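Local coordinates for protein endo-b-1,4-glucanase (Nasutitermes takasagoensis, PDB 1KS8) that probably hydrolyses internal beta-1,4-glucosidic linkages in cellulose and related beta-glucans, at residues Glu214-Ala219 against Ser258-Leu263. Sequence-based numbering, arbitrary orientation.
Sequences ELVWAA and SGVQVL
W217 against G259, V260 and L263 carries much of a buried, apolar helix-helix contact between helices 212-226 and 257-268, whose segment axes approach to 9.6 Å and cross at 33°. It illustrates how glycine lets a large ring settle against a neighbouring helix. With CG anti to the backbone N (chi1 178°), the W217 indole reaches helix 257-268, and its CZ3 comes within 3.4 Å of G259 C; a CB at this position would crowd the ring. W217 CE3 meets V260 CG2 at 3.7 Å, and its CZ3 lies 3.8 Å from L263 CD1. Alongside, valines V216 and V260 cross at about a right angle, their CG1 methyls 3.5 Å apart. Both helices belong to the (alpha/alpha)6 barrel of family 9, and helix 229-241 packs on this valine pair through Y239. The polar end of the indole, NE1, is hydrogen-bonded to E154, and K256 makes a cation-pi contact with the ring. Replacing W217 by an alanine removes the indole, which would probably open a gap beside G259 and L263 and leave E154 without this donor. One turn before W217, E214, a calcium ligand in another structure of this enzyme but calcium-free here, forms a salt bridge with K256.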
ATOM      1  N   GLU A 214     -12.365   2.788  -8.832  1.00 14.02           N
ATOM      2  CA  GLU A 214     -11.055   2.551  -9.433  1.00 12.60           C
ATOM      3  C   GLU A 214     -10.939   3.167 -10.823  1.00 12.57           C
ATOM      4  O   GLU A 214      -9.871   3.635 -11.218  1.00 11.92           O
ATOM      5  CB  GLU A 214     -10.773   1.050  -9.530  1.00 13.83           C
ATOM      6  CG  GLU A 214     -10.496   0.377  -8.200  1.00 18.43           C
ATOM      7  CD  GLU A 214      -9.319   0.993  -7.482  1.00 21.74           C
ATOM      8  OE1 GLU A 214      -8.316   1.310  -8.157  1.00 21.72           O
ATOM      9  OE2 GLU A 214      -9.392   1.154  -6.246  1.00 25.79           O
ATOM     10  N   LEU A 215     -12.034   3.150 -11.574  1.00 12.00           N
ATOM     11  CA  LEU A 215     -12.027   3.722 -12.916  1.00 12.14           C
ATOM     12  C   LEU A 215     -11.803   5.232 -12.841  1.00 11.32           C
ATOM     13  O   LEU A 215     -11.069   5.803 -13.647  1.00 11.53           O
ATOM     14  CB  LEU A 215     -13.347   3.411 -13.631  1.00 12.65           C
ATOM     15  CG  LEU A 215     -13.563   1.932 -13.975  1.00 12.63           C
ATOM     16  CD1 LEU A 215     -14.953   1.734 -14.565  1.00 13.99           C
ATOM     17  CD2 LEU A 215     -12.494   1.476 -14.958  1.00 14.24           C
ATOM     18  N   VAL A 216     -12.431   5.873 -11.861  1.00 11.43           N
ATOM     19  CA  VAL A 216     -12.285   7.315 -11.680  1.00 10.74           C
ATOM     20  C   VAL A 216     -10.871   7.629 -11.191  1.00  9.60           C
ATOM     21  O   VAL A 216     -10.232   8.571 -11.656  1.00  9.86           O
ATOM     22  CB  VAL A 216     -13.302   7.851 -10.644  1.00 11.51           C
ATOM     23  CG1 VAL A 216     -13.165   9.356 -10.515  1.00 11.62           C
ATOM     24  CG2 VAL A 216     -14.722   7.478 -11.060  1.00 13.28           C
ATOM     25  N   TRP A 217     -10.396   6.824 -10.245  1.00 10.33           N
ATOM     26  CA  TRP A 217      -9.063   6.966  -9.662  1.00 10.09           C
ATOM     27  C   TRP A 217      -8.002   6.855 -10.760  1.00  9.79           C
ATOM     28  O   TRP A 217      -7.114   7.704 -10.868  1.00 10.28           O
ATOM     29  CB  TRP A 217      -8.891   5.866  -8.605  1.00 10.06           C
ATOM     30  CG  TRP A 217      -7.567   5.756  -7.881  1.00  9.99           C
ATOM     31  CD1 TRP A 217      -6.750   4.657  -7.856  1.00  9.51           C
ATOM     32  CD2 TRP A 217      -6.998   6.692  -6.948  1.00 10.60           C
ATOM     33  NE1 TRP A 217      -5.723   4.843  -6.965  1.00  9.79           N
ATOM     34  CE2 TRP A 217      -5.849   6.081  -6.392  1.00  9.86           C
ATOM     35  CE3 TRP A 217      -7.349   7.982  -6.525  1.00 11.82           C
ATOM     36  CZ2 TRP A 217      -5.051   6.716  -5.432  1.00 10.62           C
ATOM     37  CZ3 TRP A 217      -6.552   8.614  -5.567  1.00 10.26           C
ATOM     38  CH2 TRP A 217      -5.418   7.977  -5.033  1.00 10.36           C
ATOM     39  N   ALA A 218      -8.108   5.815 -11.582  1.00 10.43           N
ATOM     40  CA  ALA A 218      -7.163   5.596 -12.673  1.00 10.43           C
ATOM     41  C   ALA A 218      -7.207   6.733 -13.694  1.00 10.33           C
ATOM     42  O   ALA A 218      -6.167   7.218 -14.146  1.00 10.80           O
ATOM     43  CB  ALA A 218      -7.458   4.265 -13.361  1.00 10.84           C
ATOM     44  N   ALA A 219      -8.414   7.156 -14.060  1.00 11.28           N
ATOM     45  CA  ALA A 219      -8.568   8.235 -15.029  1.00 11.21           C
ATOM     46  C   ALA A 219      -7.943   9.521 -14.504  1.00 10.23           C
ATOM     47  O   ALA A 219      -7.274  10.243 -15.243  1.00 10.98           O
ATOM     48  CB  ALA A 219     -10.045   8.458 -15.342  1.00 11.42           C
ATOM     49  N   SER A 258     -12.230   9.100  -0.851  1.00 15.31           N
ATOM     50  CA  SER A 258     -11.580  10.312  -0.360  1.00 13.87           C
ATOM     51  C   SER A 258     -10.300  10.612  -1.130  1.00 12.54           C
ATOM     52  O   SER A 258      -9.934  11.773  -1.311  1.00 13.28           O
ATOM     53  CB  SER A 258     -11.271  10.188   1.133  1.00 15.26           C
ATOM     54  OG  SER A 258     -12.464  10.197   1.897  1.00 16.49           O
ATOM     55  N   GLY A 259      -9.614   9.563  -1.573  1.00 11.79           N
ATOM     56  CA  GLY A 259      -8.399   9.759  -2.341  1.00 11.87           C
ATOM     57  C   GLY A 259      -8.769  10.390  -3.669  1.00 10.90           C
ATOM     58  O   GLY A 259      -8.139  11.348  -4.110  1.00 10.70           O
ATOM     59  N   VAL A 260      -9.807   9.850  -4.302  1.00 10.77           N
ATOM     60  CA  VAL A 260     -10.284  10.361  -5.584  1.00 11.06           C
ATOM     61  C   VAL A 260     -10.692  11.823  -5.451  1.00 10.24           C
ATOM     62  O   VAL A 260     -10.334  12.662  -6.277  1.00 10.29           O
ATOM     63  CB  VAL A 260     -11.506   9.555  -6.083  1.00 10.54           C
ATOM     64  CG1 VAL A 260     -12.163  10.267  -7.258  1.00 13.81           C
ATOM     65  CG2 VAL A 260     -11.070   8.159  -6.497  1.00 12.83           C
ATOM     66  N   GLN A 261     -11.438  12.119  -4.395  1.00 10.58           N
ATOM     67  CA  GLN A 261     -11.916  13.470  -4.150  1.00 11.91           C
ATOM     68  C   GLN A 261     -10.818  14.496  -3.882  1.00 10.94           C
ATOM     69  O   GLN A 261     -10.839  15.591  -4.443  1.00 11.61           O
ATOM     70  CB  GLN A 261     -12.922  13.443  -3.000  1.00 13.11           C
ATOM     71  CG  GLN A 261     -14.228  12.766  -3.396  1.00 14.39           C
ATOM     72  CD  GLN A 261     -15.064  12.324  -2.213  1.00 16.14           C
ATOM     73  OE1 GLN A 261     -16.226  11.945  -2.372  1.00 20.57           O
ATOM     74  NE2 GLN A 261     -14.479  12.357  -1.024  1.00 14.25           N
ATOM     75  N   VAL A 262      -9.848  14.157  -3.038  1.00 11.29           N
ATOM     76  CA  VAL A 262      -8.787  15.112  -2.759  1.00 11.80           C
ATOM     77  C   VAL A 262      -7.878  15.259  -3.980  1.00 12.21           C
ATOM     78  O   VAL A 262      -7.301  16.322  -4.209  1.00 13.70           O
ATOM     79  CB  VAL A 262      -7.972  14.703  -1.496  1.00 12.80           C
ATOM     80  CG1 VAL A 262      -7.024  13.560  -1.812  1.00 13.93           C
ATOM     81  CG2 VAL A 262      -7.224  15.908  -0.950  1.00 14.52           C
ATOM     82  N   LEU A 263      -7.778  14.200  -4.779  1.00 12.08           N
ATOM     83  CA  LEU A 263      -6.955  14.230  -5.986  1.00 12.64           C
ATOM     84  C   LEU A 263      -7.631  15.135  -7.022  1.00 12.60           C
ATOM     85  O   LEU A 263      -6.998  16.029  -7.583  1.00 14.22           O
ATOM     86  CB  LEU A 263      -6.804  12.819  -6.568  1.00 14.68           C
ATOM     87  CG  LEU A 263      -5.508  12.429  -7.292  1.00 19.41           C
ATOM     88  CD1 LEU A 263      -5.811  11.271  -8.237  1.00 15.53           C
ATOM     89  CD2 LEU A 263      -4.928  13.596  -8.068  1.00 19.07           C
TER